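Local coordinates for protein Tni2 (Pseudomonas fluorescens, PDB 6B12) that probably serves as the immunity protein that binds and neutralises Tne2, a type VI secretion toxin thought to hydrolyse NAD(P)+, at residues A66-D71 / V76-Y81. Sequence-based numbering, arbitrary orientation.
Sequences AILWND and VAATLY
Ile67 and Tyr81, then Trp69 and Thr79, form the hydrogen-bonded pairs of an antiparallel β-hairpin, the two central strands of a four-stranded meander. Each pair exchanges two backbone bonds, among them Ile67 N to Tyr81 O at 2.8 Å. Toward the turn, Asp71 N continues the ladder to Ala77 O (2.8 Å), approaching from above the carbonyl plane.

Side-chain bonds also cross at this end. Thr79 OG1 donates to the syn lone pair of Asp71 OD2 at 2.7 Å, while a water donates to Asp71 OD1 (2.7 Å) and also hydrogen-bonds Tyr81 OH (2.6 Å). The carboxylate thus holds the Thr79 hydroxyl directly and the Tyr81 hydroxyl through the water, one on each of its oxygens.

On the same face, the Tyr81 ring turns its edge toward the five-membered ring of Trp69, an offset T-shaped pair with planes at 88°. Tyr81 CG lies beside its own backbone N (chi1 -60°), placing CE2 3.8 Å from Trp69 CB.

The reverse face is apolar near Leu68 and Leu80, which pack on Tyr108 of strand 102-112. Beyond them, Asn70 ND2 donates a hydrogen bond to Arg52 O, and Asn70 OD1 accepts one from a basic side chain on the chain of the partner protein. Leu68 CD1 rests 3.7 Å from Ala78 CB.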
ATOM      1  N   ALA C  66      -2.058   9.639  11.075  1.00 12.57           N
ATOM      2  CA  ALA C  66      -2.978   9.282  10.004  1.00 11.88           C
ATOM      3  C   ALA C  66      -3.429   7.857  10.277  1.00 12.62           C
ATOM      4  O   ALA C  66      -2.594   6.970  10.478  1.00 14.66           O
ATOM      5  CB  ALA C  66      -2.322   9.393   8.633  1.00 13.18           C
ATOM      6  N   ILE C  67      -4.742   7.643  10.277  1.00 14.93           N
ATOM      7  CA  ILE C  67      -5.319   6.375  10.691  1.00 13.49           C
ATOM      8  C   ILE C  67      -6.216   5.904   9.565  1.00 13.46           C
ATOM      9  O   ILE C  67      -7.214   6.562   9.275  1.00 15.41           O
ATOM     10  CB  ILE C  67      -6.155   6.514  11.976  1.00 14.54           C
ATOM     11  CG1 ILE C  67      -5.382   7.198  13.119  1.00 19.35           C
ATOM     12  CG2 ILE C  67      -6.681   5.139  12.370  1.00 15.63           C
ATOM     13  CD1 ILE C  67      -4.276   6.396  13.621  1.00 19.88           C
ATOM     14  N   LEU C  68      -5.898   4.758   8.971  1.00 11.86           N
ATOM     15  CA  LEU C  68      -6.781   4.133   7.986  1.00 11.44           C
ATOM     16  C   LEU C  68      -7.594   3.075   8.723  1.00 15.74           C
ATOM     17  O   LEU C  68      -7.044   2.070   9.184  1.00 16.76           O
ATOM     18  CB  LEU C  68      -5.965   3.536   6.852  1.00 15.24           C
ATOM     19  CG  LEU C  68      -6.798   2.961   5.718  1.00 13.48           C
ATOM     20  CD1 LEU C  68      -7.727   4.017   5.098  1.00 14.06           C
ATOM     21  CD2 LEU C  68      -5.826   2.404   4.702  1.00 18.18           C
ATOM     22  N   TRP C  69      -8.903   3.304   8.813  1.00 13.04           N
ATOM     23  CA  TRP C  69      -9.798   2.632   9.745  1.00 13.78           C
ATOM     24  C   TRP C  69     -10.671   1.647   8.979  1.00 16.10           C
ATOM     25  O   TRP C  69     -11.433   2.066   8.106  1.00 15.70           O
ATOM     26  CB  TRP C  69     -10.654   3.705  10.410  1.00 14.41           C
ATOM     27  CG  TRP C  69     -11.515   3.342  11.573  1.00 17.48           C
ATOM     28  CD1 TRP C  69     -12.872   3.088  11.558  1.00 19.91           C
ATOM     29  CD2 TRP C  69     -11.117   3.331  12.939  1.00 16.72           C
ATOM     30  NE1 TRP C  69     -13.318   2.893  12.847  1.00 22.07           N
ATOM     31  CE2 TRP C  69     -12.261   3.053  13.708  1.00 16.38           C
ATOM     32  CE3 TRP C  69      -9.892   3.551  13.594  1.00 17.59           C
ATOM     33  CZ2 TRP C  69     -12.209   2.947  15.093  1.00 25.75           C
ATOM     34  CZ3 TRP C  69      -9.850   3.442  14.970  1.00 18.92           C
ATOM     35  CH2 TRP C  69     -10.998   3.154  15.697  1.00 22.34           C
ATOM     36  N   ASN C  70     -10.579   0.355   9.311  1.00 17.55           N
ATOM     37  CA  ASN C  70     -11.367  -0.631   8.566  1.00 14.55           C
ATOM     38  C   ASN C  70     -12.838  -0.507   8.934  1.00 15.32           C
ATOM     39  O   ASN C  70     -13.188  -0.448  10.117  1.00 17.99           O
ATOM     40  CB  ASN C  70     -10.885  -2.055   8.848  1.00 18.56           C
ATOM     41  CG  ASN C  70      -9.570  -2.359   8.184  1.00 17.87           C
ATOM     42  OD1 ASN C  70      -9.099  -1.580   7.354  1.00 16.36           O
ATOM     43  ND2 ASN C  70      -8.964  -3.491   8.541  1.00 16.17           N
ATOM     44  N   ASP C  71     -13.715  -0.501   7.912  1.00 16.52           N
ATOM     45  CA  ASP C  71     -15.143  -0.277   8.136  1.00 18.20           C
ATOM     46  C   ASP C  71     -15.981  -1.543   8.107  1.00 24.47           C
ATOM     47  O   ASP C  71     -17.178  -1.480   8.410  1.00 25.86           O
ATOM     48  CB  ASP C  71     -15.700   0.714   7.103  1.00 19.78           C
ATOM     49  CG  ASP C  71     -15.171   2.142   7.325  1.00 20.36           C
ATOM     50  OD1 ASP C  71     -15.069   2.575   8.496  1.00 22.52           O
ATOM     51  OD2 ASP C  71     -14.866   2.832   6.329  1.00 21.62           O
ATOM     52  N   VAL C  76     -10.915  -4.390   3.449  1.00 20.61           N
ATOM     53  CA  VAL C  76     -10.869  -3.543   2.267  1.00 19.55           C
ATOM     54  C   VAL C  76     -11.504  -2.187   2.554  1.00 19.85           C
ATOM     55  O   VAL C  76     -10.815  -1.157   2.555  1.00 21.89           O
ATOM     56  CB  VAL C  76     -11.583  -4.232   1.087  1.00 20.41           C
ATOM     57  CG1 VAL C  76     -11.651  -3.289  -0.122  1.00 24.56           C
ATOM     58  CG2 VAL C  76     -10.875  -5.533   0.734  1.00 29.37           C
ATOM     59  N   ALA C  77     -12.824  -2.176   2.782  1.00 20.04           N
ATOM     60  CA  ALA C  77     -13.522  -0.928   3.071  1.00 16.15           C
ATOM     61  C   ALA C  77     -12.853  -0.221   4.241  1.00 16.08           C
ATOM     62  O   ALA C  77     -12.641  -0.819   5.294  1.00 16.20           O
ATOM     63  CB  ALA C  77     -14.975  -1.191   3.429  1.00 16.44           C
ATOM     64  N   ALA C  78     -12.567   1.062   4.065  1.00 16.37           N
ATOM     65  CA  ALA C  78     -11.839   1.778   5.103  1.00 15.88           C
ATOM     66  C   ALA C  78     -12.037   3.271   4.901  1.00 19.63           C
ATOM     67  O   ALA C  78     -12.343   3.729   3.795  1.00 18.99           O
ATOM     68  CB  ALA C  78     -10.353   1.418   5.076  1.00 20.00           C
ATOM     69  N   THR C  79     -11.834   4.030   5.987  1.00 14.91           N
ATOM     70  CA  THR C  79     -11.919   5.487   5.961  1.00 12.91           C
ATOM     71  C   THR C  79     -10.632   6.056   6.557  1.00 14.17           C
ATOM     72  O   THR C  79     -10.145   5.553   7.569  1.00 16.01           O
ATOM     73  CB  THR C  79     -13.134   5.983   6.765  1.00 17.87           C
ATOM     74  OG1 THR C  79     -14.344   5.441   6.204  1.00 20.76           O
ATOM     75  CG2 THR C  79     -13.215   7.500   6.740  1.00 19.94           C
ATOM     76  N   LEU C  80     -10.100   7.097   5.927  1.00 14.34           N
ATOM     77  CA  LEU C  80      -8.869   7.734   6.392  1.00 11.93           C
ATOM     78  C   LEU C  80      -9.191   8.923   7.286  1.00 14.96           C
ATOM     79  O   LEU C  80      -9.983   9.793   6.907  1.00 15.54           O
ATOM     80  CB  LEU C  80      -8.038   8.178   5.189  1.00 14.93           C
ATOM     81  CG  LEU C  80      -6.756   8.944   5.517  1.00 13.57           C
ATOM     82  CD1 LEU C  80      -5.752   8.088   6.316  1.00 13.06           C
ATOM     83  CD2 LEU C  80      -6.154   9.493   4.200  1.00 14.99           C
ATOM     84  N   TYR C  81      -8.548   8.974   8.457  1.00 13.23           N
ATOM     85  CA  TYR C  81      -8.679  10.077   9.398  1.00 12.38           C
ATOM     86  C   TYR C  81      -7.303  10.626   9.728  1.00 14.19           C
ATOM     87  O   TYR C  81      -6.327   9.883   9.779  1.00 16.28           O
ATOM     88  CB  TYR C  81      -9.324   9.632  10.713  1.00 15.24           C
ATOM     89  CG  TYR C  81     -10.706   9.059  10.535  1.00 15.58           C
ATOM     90  CD1 TYR C  81     -11.824   9.890  10.522  1.00 13.93           C
ATOM     91  CD2 TYR C  81     -10.887   7.690  10.342  1.00 17.01           C
ATOM     92  CE1 TYR C  81     -13.100   9.357  10.347  1.00 19.46           C
ATOM     93  CE2 TYR C  81     -12.146   7.150  10.170  1.00 17.52           C
ATOM     94  CZ  TYR C  81     -13.253   7.992  10.169  1.00 21.89           C
ATOM     95  OH  TYR C  81     -14.519   7.468  10.001  1.00 21.78           O
TER
HETATM   96  O   HOH W   1     -15.369   5.023   9.645  1.00 25.81           O